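Local coordinates for hypothetical protein MG296 homolog (Mycoplasma pneumoniae, PDB 2I15) that is of unknown function, an all-alpha protein of the Mg296 family found here in an assembly of three protein chains, at residues A[39-44]-A[52-57]; A[46-51]-A[65-70]; A[105-110]-A[119-124]. All coordinates share one frame; numbering follows the deposited sequence.

Contact 1 (A[39-44]-A[52-57]); sequences EREQST and DYDDQS
Glu41, in the last turn of helix 27-41, reaches the loop 52-57 with a side chain that first stretches and then folds: CG lies opposite the main-chain N (chi1 -176°), and a bend at chi2 (71°) swings the carboxylate among three aspartates. The Glu41 and Asp52 side chains meet at about a right angle, their carboxylate planes 34° apart. Both Glu41 oxygens face acceptors there: OE2 lies 3.2 Å from Asp52 OD1, and OE1 lies 3.4 Å from Asp52 OD2. From the exposed Asp54, OD2 comes within 3.5 Å of Glu41 OE1. The shortest approach across the contact joins Glu41 OE2 to Asp55 OD1, at 2.5 Å. Within the loop, Asp52 OD1 is modelled 2.4 Å from Asp55 OD1, a value to be read with care because Asp52 is poorly ordered.

Loop amides meet part of this charge. Tyr53 N donates to Asp52 OD1 (2.9 Å), on the lone pair remote from OD2, and also to Asp55 OD1. Asp54 N gives Asp55 OD1 a second bond, and both donors come from the same face of that carboxylate, above its plane. The turn also meets the second subunit, where Tyr53 stacks on Phe34 and Asp55 O accepts from Arg31 NH2 of that chain.

Asp50 brings a further carboxylate beside Asp52 and Glu41. Crowding so many acids together would probably raise the pKa of one or more of them; a shared proton is possible, though the shortest O-O distances are too doubtful to place it.

Contact 2 (A[46-51]-A[65-70]); sequences LIYEDD and SDAFFI
Tyr48, Ala67 and Phe68 account for most of the surface buried where the loop 46-51 meets helix 57-75. Tyr48 contributes the largest share. Its ring projects from the loop toward the helix and enters between the methyl group of Ala67 and the ring of Phe68, with chi1 (-49°) setting CG beside the main-chain N.

The coordinates place the two neighbours on opposite sides of the tyrosine plane. On one side lies Ala67 CB, 3.8 Å from Tyr48 CZ in an oblique approach. On the other side is Phe68, whose CE2 comes to 3.4 Å from Tyr48 CE2. The two ring planes are nearly parallel, 14° apart, but with centroids separated by 5.2 Å they are slid so far that little overlap remains. The rings are thus stepped past one another, in contact at the Tyr48 CE2 and Phe68 CE2 corners.

Ile47 completes the apolar group. Its CG2 sits over the centre of the Tyr48 ring, 3.4 Å above the plane and on the side of Ala67, and it also touches Ala67 CB at 3.7 Å. One isoleucine methyl thus packs against both the ring and the helix. At the tyrosine edge, Ala67 O lies in the ring plane. The phenol oxygen ends against the helix backbone, where it makes a weak hydrogen bond with Leu64 O, one turn before Phe68.

Helix 92-113 backs this junction: Leu103 packs on both Tyr48 and Phe68, Phe99 adds to the cover of Phe68, and Phe106 meets the Phe68 ring edge-to-face. Val18 of the second subunit also packs on Phe68, so in this strand-free fold the loop and helix 57-75 are packed together against helix 92-113 and a neighbouring subunit.

Contact 3 (A[105-110]-A[119-124]); sequences LFISAL and GRYHQQ
Tyr121 leaves helix 120-128 with its CB aimed toward helix 92-113, and chi1 of -167° turns the ring away from its own amide N and along Ile107 and Leu110. Beyond CB and CG, Tyr121 CD2 lies 3.6 Å from Ile107 CG2 and 3.3 Å from Ile107 O. Next along the ring, Tyr121 CE2 is still 3.4 Å from Ile107 O, close to Ile107 CG2 as well, and touches Leu110 CB at 3.8 Å. Tyr121 CZ meets Leu110 CB more loosely. At the tip, Tyr121 OH rests 3.7 Å from Leu110 CD1, while its polar need is met by a hydrogen bond with Glu21 OE2 of the second subunit.

His122 grips the adjoining residues differently. Ile107 CG2 lies over one face of the imidazole, 3.8 Å from the centroid and 26° off the normal, a CH-pi contact displaced toward the rim near CE1. At the ring edge, NE2 and Ser108 OG share a hydrogen bond of 2.8 Å, with OG in the imidazole plane. ND1 is bonded elsewhere, so both ring nitrogens are engaged and the ring's rotation is restrained.

The short axes pass 9.6 Å apart at 121°, a steep crossing of two consecutive helices joined by the short loop 114-119. Tyr135 meets the His122 ring, Val116 and Lys114 of the connection touch Tyr121, and Phe30 of the second subunit packs on Leu110.

Overall arrangement
Contacts 1 and 2 interlock along the chain, their segments alternating, with centres about 10 Å apart. Together they fold the loop between helix 27-41 and helix 57-75 against both helices; Arg40 NH2 comes to 3.0 Å from Glu49 O where the two meet. Contact 3 follows later in sequence, its centre about 17 Å from that of contact 2 and about 23 Å from that of contact 1. Phe106 bridges the distance: Phe106 CE1 lies 3.4 Å from Tyr53 OH, and Phe106 CD1 lies 3.7 Å from Tyr48 CD2. All three contacts lie within reach of the second subunit. No active site or ligand is known here.

Contact 1 (A[39-44]-A[52-57])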
loop_
_atom_site.group_PDB
_atom_site.type_symbol
_atom_site.label_atom_id
_atom_site.label_comp_id
_atom_site.label_asym_id
_atom_site.label_seq_id
_atom_site.Cartn_x
_atom_site.Cartn_y
_atom_site.Cartn_z
ATOM N N GLU A 39 -19.161 -20.732 -3.134
ATOM C CA GLU A 39 -18.262 -20.876 -2.009
ATOM C C GLU A 39 -17.633 -19.524 -1.697
ATOM O O GLU A 39 -17.326 -19.218 -0.546
ATOM C CB GLU A 39 -17.187 -21.912 -2.351
ATOM C CG GLU A 39 -15.943 -21.892 -1.476
ATOM C CD GLU A 39 -14.808 -22.740 -2.057
ATOM O OE1 GLU A 39 -14.488 -22.578 -3.263
ATOM O OE2 GLU A 39 -14.239 -23.563 -1.306
ATOM N N ARG A 40 -17.458 -18.712 -2.731
ATOM C CA ARG A 40 -16.851 -17.398 -2.588
ATOM C C ARG A 40 -17.811 -16.386 -1.974
ATOM O O ARG A 40 -17.418 -15.548 -1.168
ATOM C CB ARG A 40 -16.395 -16.889 -3.953
ATOM C CG ARG A 40 -15.555 -15.651 -3.861
ATOM C CD ARG A 40 -15.192 -15.078 -5.214
ATOM N NE ARG A 40 -14.413 -13.857 -5.046
ATOM C CZ ARG A 40 -14.100 -13.025 -6.031
ATOM N NH1 ARG A 40 -14.493 -13.280 -7.273
ATOM N NH2 ARG A 40 -13.406 -11.923 -5.768
ATOM N N GLU A 41 -19.073 -16.483 -2.366
ATOM C CA GLU A 41 -20.112 -15.589 -1.893
ATOM C C GLU A 41 -20.463 -15.822 -0.430
ATOM O O GLU A 41 -20.807 -14.880 0.302
ATOM C CB GLU A 41 -21.370 -15.796 -2.730
ATOM C CG GLU A 41 -22.496 -14.839 -2.390
ATOM C CD GLU A 41 -22.196 -13.423 -2.842
ATOM O OE1 GLU A 41 -21.079 -13.176 -3.376
ATOM O OE2 GLU A 41 -23.087 -12.561 -2.666
ATOM N N GLN A 42 -20.369 -17.084 -0.018
ATOM C CA GLN A 42 -20.727 -17.502 1.331
ATOM C C GLN A 42 -19.611 -17.650 2.381
ATOM O O GLN A 42 -19.819 -18.309 3.402
ATOM C CB GLN A 42 -21.518 -18.813 1.232
ATOM C CG GLN A 42 -22.632 -18.755 0.201
ATOM C CD GLN A 42 -23.375 -20.064 0.041
ATOM O OE1 GLN A 42 -24.549 -20.072 -0.313
ATOM N NE2 GLN A 42 -22.692 -21.178 0.277
ATOM N N SER A 43 -18.446 -17.044 2.153
ATOM C CA SER A 43 -17.352 -17.137 3.121
ATOM C C SER A 43 -17.548 -16.224 4.335
ATOM O O SER A 43 -17.088 -16.537 5.439
ATOM C CB SER A 43 -16.011 -16.822 2.456
ATOM O OG SER A 43 -16.168 -16.446 1.099
ATOM N N THR A 44 -18.233 -15.104 4.113
ATOM C CA THR A 44 -18.541 -14.102 5.138
ATOM C C THR A 44 -17.408 -13.553 5.997
ATOM O O THR A 44 -17.283 -13.895 7.173
ATOM C CB THR A 44 -19.649 -14.600 6.085
ATOM O OG1 THR A 44 -19.332 -15.917 6.549
ATOM C CG2 THR A 44 -20.988 -14.613 5.374
ATOM N N ASP A 52 -19.327 -9.873 -4.921
ATOM C CA ASP A 52 -20.426 -10.065 -3.997
ATOM C C ASP A 52 -21.192 -8.886 -4.495
ATOM O O ASP A 52 -20.768 -8.283 -5.477
ATOM C CB ASP A 52 -19.860 -9.829 -2.585
ATOM C CG ASP A 52 -20.724 -10.384 -1.465
ATOM O OD1 ASP A 52 -21.876 -9.948 -1.310
ATOM O OD2 ASP A 52 -20.229 -11.254 -0.712
ATOM N N TYR A 53 -22.272 -8.504 -3.835
ATOM C CA TYR A 53 -23.049 -7.405 -4.373
ATOM C C TYR A 53 -23.707 -8.123 -5.541
ATOM O O TYR A 53 -23.870 -7.568 -6.624
ATOM C CB TYR A 53 -22.127 -6.275 -4.849
ATOM C CG TYR A 53 -21.447 -5.536 -3.727
ATOM C CD1 TYR A 53 -20.621 -6.195 -2.829
ATOM C CD2 TYR A 53 -21.644 -4.173 -3.556
ATOM C CE1 TYR A 53 -20.013 -5.511 -1.793
ATOM C CE2 TYR A 53 -21.040 -3.482 -2.523
ATOM C CZ TYR A 53 -20.237 -4.155 -1.646
ATOM O OH TYR A 53 -19.687 -3.476 -0.586
ATOM N N ASP A 54 -24.001 -9.398 -5.279
ATOM C CA ASP A 54 -24.699 -10.312 -6.167
ATOM C C ASP A 54 -26.053 -10.467 -5.480
ATOM O O ASP A 54 -27.114 -10.410 -6.093
ATOM C CB ASP A 54 -23.990 -11.663 -6.200
ATOM C CG ASP A 54 -22.744 -11.646 -7.061
ATOM O OD1 ASP A 54 -22.760 -10.956 -8.116
ATOM O OD2 ASP A 54 -21.755 -12.328 -6.686
ATOM N N ASP A 55 -25.950 -10.650 -4.175
ATOM C CA ASP A 55 -27.047 -10.798 -3.231
ATOM C C ASP A 55 -28.009 -9.608 -3.267
ATOM O O ASP A 55 -27.727 -8.561 -3.868
ATOM C CB ASP A 55 -26.439 -10.881 -1.843
ATOM C CG ASP A 55 -25.216 -9.959 -1.698
ATOM O OD1 ASP A 55 -24.105 -10.357 -2.127
ATOM O OD2 ASP A 55 -25.354 -8.826 -1.182
ATOM N N GLN A 56 -29.134 -9.766 -2.584
ATOM C CA GLN A 56 -30.127 -8.711 -2.520
ATOM C C GLN A 56 -29.644 -7.555 -1.639
ATOM O O GLN A 56 -28.946 -7.758 -0.641
ATOM C CB GLN A 56 -31.449 -9.284 -2.012
ATOM C CG GLN A 56 -31.291 -10.222 -0.839
ATOM C CD GLN A 56 -31.660 -9.566 0.458
ATOM O OE1 GLN A 56 -31.604 -8.341 0.576
ATOM N NE2 GLN A 56 -32.027 -10.376 1.457
ATOM N N SER A 57 -30.016 -6.342 -2.034
ATOM C CA SER A 57 -29.612 -5.126 -1.337
ATOM C C SER A 57 -29.919 -5.099 0.147
ATOM O O SER A 57 -29.159 -4.510 0.916
ATOM C CB SER A 57 -30.253 -3.899 -1.988
ATOM O OG SER A 57 -31.654 -3.887 -1.794
#

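Contact 2 (A[46-51]-A[65-70])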
loop_
_atom_site.group_PDB
_atom_site.type_symbol
_atom_site.label_atom_id
_atom_site.label_comp_id
_atom_site.label_asym_id
_atom_site.label_seq_id
_atom_site.Cartn_x
_atom_site.Cartn_y
_atom_site.Cartn_z
ATOM N N LEU A 46 -14.414 -11.308 4.016
ATOM C CA LEU A 46 -13.750 -10.318 3.156
ATOM C C LEU A 46 -14.738 -9.753 2.141
ATOM O O LEU A 46 -14.463 -9.675 0.942
ATOM C CB LEU A 46 -12.540 -10.905 2.420
ATOM C CG LEU A 46 -11.817 -9.862 1.554
ATOM C CD1 LEU A 46 -11.890 -8.471 2.208
ATOM C CD2 LEU A 46 -10.371 -10.289 1.297
ATOM N N ILE A 47 -15.885 -9.331 2.658
ATOM C CA ILE A 47 -16.972 -8.786 1.860
ATOM C C ILE A 47 -16.525 -7.725 0.858
ATOM O O ILE A 47 -17.108 -7.626 -0.210
ATOM C CB ILE A 47 -18.087 -8.202 2.803
ATOM C CG1 ILE A 47 -19.472 -8.309 2.152
ATOM C CG2 ILE A 47 -17.826 -6.735 3.102
ATOM C CD1 ILE A 47 -19.664 -7.423 0.956
ATOM N N TYR A 48 -15.473 -6.968 1.177
ATOM C CA TYR A 48 -15.007 -5.875 0.305
ATOM C C TYR A 48 -14.179 -6.193 -0.948
ATOM O O TYR A 48 -13.811 -5.286 -1.687
ATOM C CB TYR A 48 -14.261 -4.828 1.142
ATOM C CG TYR A 48 -15.020 -4.411 2.377
ATOM C CD1 TYR A 48 -14.636 -4.866 3.633
ATOM C CD2 TYR A 48 -16.152 -3.600 2.285
ATOM C CE1 TYR A 48 -15.364 -4.541 4.781
ATOM C CE2 TYR A 48 -16.894 -3.268 3.418
ATOM C CZ TYR A 48 -16.488 -3.743 4.658
ATOM O OH TYR A 48 -17.241 -3.463 5.771
ATOM N N GLU A 49 -13.888 -7.465 -1.191
ATOM C CA GLU A 49 -13.128 -7.866 -2.379
ATOM C C GLU A 49 -13.942 -8.954 -3.039
ATOM O O GLU A 49 -13.601 -9.490 -4.099
ATOM C CB GLU A 49 -11.788 -8.460 -1.980
ATOM C CG GLU A 49 -11.011 -7.529 -1.085
ATOM C CD GLU A 49 -9.910 -6.855 -1.835
ATOM O OE1 GLU A 49 -8.803 -7.433 -1.877
ATOM O OE2 GLU A 49 -10.164 -5.777 -2.412
ATOM N N ASP A 50 -15.017 -9.285 -2.347
ATOM C CA ASP A 50 -15.920 -10.319 -2.738
ATOM C C ASP A 50 -16.692 -9.961 -3.959
ATOM O O ASP A 50 -17.438 -8.968 -3.931
ATOM C CB ASP A 50 -16.904 -10.580 -1.588
ATOM C CG ASP A 50 -17.166 -12.035 -1.367
ATOM O OD1 ASP A 50 -17.594 -12.725 -2.317
ATOM O OD2 ASP A 50 -16.946 -12.485 -0.224
ATOM N N ASP A 51 -16.514 -10.724 -5.042
ATOM C CA ASP A 51 -17.375 -10.447 -6.167
ATOM C C ASP A 51 -18.528 -10.860 -5.275
ATOM O O ASP A 51 -18.650 -12.019 -4.851
ATOM C CB ASP A 51 -17.202 -11.423 -7.330
ATOM C CG ASP A 51 -18.108 -11.092 -8.481
ATOM O OD1 ASP A 51 -18.235 -11.924 -9.406
ATOM O OD2 ASP A 51 -18.704 -9.998 -8.463
ATOM N N SER A 65 -22.501 -2.461 6.785
ATOM C CA SER A 65 -22.308 -1.897 8.111
ATOM C C SER A 65 -21.750 -2.975 9.045
ATOM O O SER A 65 -20.888 -2.712 9.875
ATOM C CB SER A 65 -23.635 -1.367 8.668
ATOM O OG SER A 65 -24.163 -0.334 7.848
ATOM N N ASP A 66 -22.237 -4.196 8.895
ATOM C CA ASP A 66 -21.784 -5.307 9.728
ATOM C C ASP A 66 -20.259 -5.418 9.676
ATOM O O ASP A 66 -19.564 -5.173 10.680
ATOM C CB ASP A 66 -22.412 -6.619 9.247
ATOM C CG ASP A 66 -23.333 -7.228 10.271
ATOM O OD1 ASP A 66 -22.842 -7.573 11.368
ATOM O OD2 ASP A 66 -24.551 -7.367 9.997
ATOM N N ALA A 67 -19.760 -5.761 8.486
ATOM C CA ALA A 67 -18.333 -5.954 8.190
ATOM C C ALA A 67 -17.420 -4.750 8.470
ATOM O O ALA A 67 -16.220 -4.922 8.607
ATOM C CB ALA A 67 -18.175 -6.406 6.735
ATOM N N PHE A 68 -17.986 -3.541 8.520
ATOM C CA PHE A 68 -17.225 -2.320 8.840
ATOM C C PHE A 68 -16.903 -2.357 10.315
ATOM O O PHE A 68 -15.777 -2.082 10.735
ATOM C CB PHE A 68 -18.049 -1.054 8.584
ATOM C CG PHE A 68 -17.939 -0.512 7.191
ATOM C CD1 PHE A 68 -18.955 0.288 6.672
ATOM C CD2 PHE A 68 -16.834 -0.795 6.394
ATOM C CE1 PHE A 68 -18.871 0.791 5.377
ATOM C CE2 PHE A 68 -16.743 -0.298 5.102
ATOM C CZ PHE A 68 -17.765 0.496 4.590
ATOM N N PHE A 69 -17.921 -2.694 11.099
ATOM C CA PHE A 69 -17.774 -2.792 12.537
ATOM C C PHE A 69 -16.705 -3.821 12.824
ATOM O O PHE A 69 -15.868 -3.631 13.706
ATOM C CB PHE A 69 -19.094 -3.215 13.170
ATOM C CG PHE A 69 -20.098 -2.111 13.262
ATOM C CD1 PHE A 69 -21.283 -2.299 13.966
ATOM C CD2 PHE A 69 -19.850 -0.870 12.678
ATOM C CE1 PHE A 69 -22.212 -1.264 14.093
ATOM C CE2 PHE A 69 -20.770 0.174 12.795
ATOM C CZ PHE A 69 -21.954 -0.023 13.506
ATOM N N ILE A 70 -16.724 -4.906 12.062
ATOM C CA ILE A 70 -15.732 -5.943 12.248
ATOM C C ILE A 70 -14.342 -5.524 11.729
ATOM O O ILE A 70 -13.329 -5.889 12.319
ATOM C CB ILE A 70 -16.210 -7.260 11.591
ATOM C CG1 ILE A 70 -17.118 -8.001 12.578
ATOM C CG2 ILE A 70 -15.017 -8.129 11.183
ATOM C CD1 ILE A 70 -17.769 -9.247 12.019
#

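Contact 3 (A[105-110]-A[119-124])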
loop_
_atom_site.group_PDB
_atom_site.type_symbol
_atom_site.label_atom_id
_atom_site.label_comp_id
_atom_site.label_asym_id
_atom_site.label_seq_id
_atom_site.Cartn_x
_atom_site.Cartn_y
_atom_site.Cartn_z
ATOM N N LEU A 105 -10.919 -0.338 -2.721
ATOM C CA LEU A 105 -11.781 -0.573 -3.872
ATOM C C LEU A 105 -13.184 -0.027 -3.581
ATOM O O LEU A 105 -13.857 0.508 -4.464
ATOM C CB LEU A 105 -11.844 -2.076 -4.162
ATOM C CG LEU A 105 -12.314 -2.664 -5.500
ATOM C CD1 LEU A 105 -13.615 -2.039 -5.932
ATOM C CD2 LEU A 105 -11.259 -2.463 -6.534
ATOM N N PHE A 106 -13.600 -0.159 -2.322
ATOM C CA PHE A 106 -14.893 0.314 -1.826
ATOM C C PHE A 106 -14.942 1.836 -1.958
ATOM O O PHE A 106 -15.924 2.404 -2.430
ATOM C CB PHE A 106 -15.025 -0.060 -0.351
ATOM C CG PHE A 106 -16.384 0.200 0.239
ATOM C CD1 PHE A 106 -17.375 -0.770 0.199
ATOM C CD2 PHE A 106 -16.664 1.414 0.852
ATOM C CE1 PHE A 106 -18.622 -0.538 0.767
ATOM C CE2 PHE A 106 -17.913 1.656 1.422
ATOM C CZ PHE A 106 -18.886 0.676 1.375
ATOM N N ILE A 107 -13.855 2.483 -1.556
ATOM C CA ILE A 107 -13.751 3.936 -1.581
ATOM C C ILE A 107 -13.793 4.568 -2.977
ATOM O O ILE A 107 -14.342 5.662 -3.141
ATOM C CB ILE A 107 -12.492 4.349 -0.829
ATOM C CG1 ILE A 107 -12.648 3.915 0.638
ATOM C CG2 ILE A 107 -12.270 5.865 -0.931
ATOM C CD1 ILE A 107 -11.404 4.043 1.440
ATOM N N SER A 108 -13.223 3.891 -3.978
ATOM C CA SER A 108 -13.226 4.410 -5.351
ATOM C C SER A 108 -14.643 4.362 -5.904
ATOM O O SER A 108 -15.093 5.302 -6.556
ATOM C CB SER A 108 -12.313 3.583 -6.261
ATOM O OG SER A 108 -10.953 3.749 -5.914
ATOM N N ALA A 109 -15.342 3.256 -5.648
ATOM C CA ALA A 109 -16.722 3.086 -6.102
ATOM C C ALA A 109 -17.560 4.237 -5.552
ATOM O O ALA A 109 -18.340 4.871 -6.272
ATOM C CB ALA A 109 -17.275 1.775 -5.605
ATOM N N LEU A 110 -17.399 4.489 -4.260
ATOM C CA LEU A 110 -18.106 5.572 -3.590
ATOM C C LEU A 110 -17.939 6.832 -4.439
ATOM O O LEU A 110 -18.906 7.528 -4.762
ATOM C CB LEU A 110 -17.497 5.807 -2.203
ATOM C CG LEU A 110 -17.768 4.805 -1.085
ATOM C CD1 LEU A 110 -16.982 5.203 0.145
ATOM C CD2 LEU A 110 -19.260 4.769 -0.774
ATOM N N GLY A 119 -9.361 9.651 -6.623
ATOM C CA GLY A 119 -8.096 10.352 -6.550
ATOM C C GLY A 119 -8.247 11.514 -5.585
ATOM O O GLY A 119 -7.591 11.539 -4.540
ATOM N N ARG A 120 -9.100 12.484 -5.903
ATOM C CA ARG A 120 -9.272 13.597 -4.965
ATOM C C ARG A 120 -10.029 13.076 -3.736
ATOM O O ARG A 120 -9.719 13.425 -2.583
ATOM C CB ARG A 120 -10.047 14.758 -5.585
ATOM C CG ARG A 120 -10.120 15.955 -4.642
ATOM C CD ARG A 120 -11.099 17.017 -5.125
ATOM N NE ARG A 120 -10.420 18.273 -5.422
ATOM C CZ ARG A 120 -9.487 18.414 -6.359
ATOM N NH1 ARG A 120 -9.124 17.371 -7.094
ATOM N NH2 ARG A 120 -8.919 19.597 -6.557
ATOM N N TYR A 121 -11.006 12.210 -3.996
ATOM C CA TYR A 121 -11.804 11.617 -2.933
ATOM C C TYR A 121 -10.817 10.950 -1.973
ATOM O O TYR A 121 -10.780 11.250 -0.769
ATOM C CB TYR A 121 -12.761 10.575 -3.529
ATOM C CG TYR A 121 -13.854 10.118 -2.588
ATOM C CD1 TYR A 121 -14.840 11.000 -2.164
ATOM C CD2 TYR A 121 -13.899 8.807 -2.123
ATOM C CE1 TYR A 121 -15.848 10.590 -1.311
ATOM C CE2 TYR A 121 -14.909 8.385 -1.263
ATOM C CZ TYR A 121 -15.876 9.290 -0.859
ATOM O OH TYR A 121 -16.863 8.898 0.015
ATOM N N HIS A 122 -10.018 10.046 -2.531
ATOM C CA HIS A 122 -9.016 9.316 -1.773
ATOM C C HIS A 122 -8.071 10.235 -1.005
ATOM O O HIS A 122 -7.748 9.987 0.159
ATOM C CB HIS A 122 -8.182 8.450 -2.715
ATOM C CG HIS A 122 -8.810 7.134 -3.041
ATOM N ND1 HIS A 122 -8.823 6.089 -2.158
ATOM C CD2 HIS A 122 -9.442 6.713 -4.159
ATOM C CE1 HIS A 122 -9.444 5.056 -2.715
ATOM N NE2 HIS A 122 -9.824 5.414 -3.920
ATOM N N GLN A 123 -7.619 11.295 -1.664
ATOM C CA GLN A 123 -6.693 12.240 -1.046
ATOM C C GLN A 123 -7.311 13.006 0.120
ATOM O O GLN A 123 -6.665 13.194 1.152
ATOM C CB GLN A 123 -6.151 13.177 -2.121
ATOM C CG GLN A 123 -5.246 12.432 -3.081
ATOM C CD GLN A 123 -4.873 13.235 -4.322
ATOM O OE1 GLN A 123 -5.521 14.233 -4.652
ATOM N NE2 GLN A 123 -3.837 12.782 -5.030
ATOM N N GLN A 124 -8.560 13.435 -0.030
ATOM C CA GLN A 124 -9.222 14.139 1.056
ATOM C C GLN A 124 -9.265 13.163 2.233
ATOM O O GLN A 124 -8.874 13.488 3.362
ATOM C CB GLN A 124 -10.627 14.547 0.618
ATOM C CG GLN A 124 -10.627 15.399 -0.634
ATOM C CD GLN A 124 -12.026 15.721 -1.140
ATOM O OE1 GLN A 124 -12.844 14.823 -1.381
ATOM N NE2 GLN A 124 -12.307 17.010 -1.313
#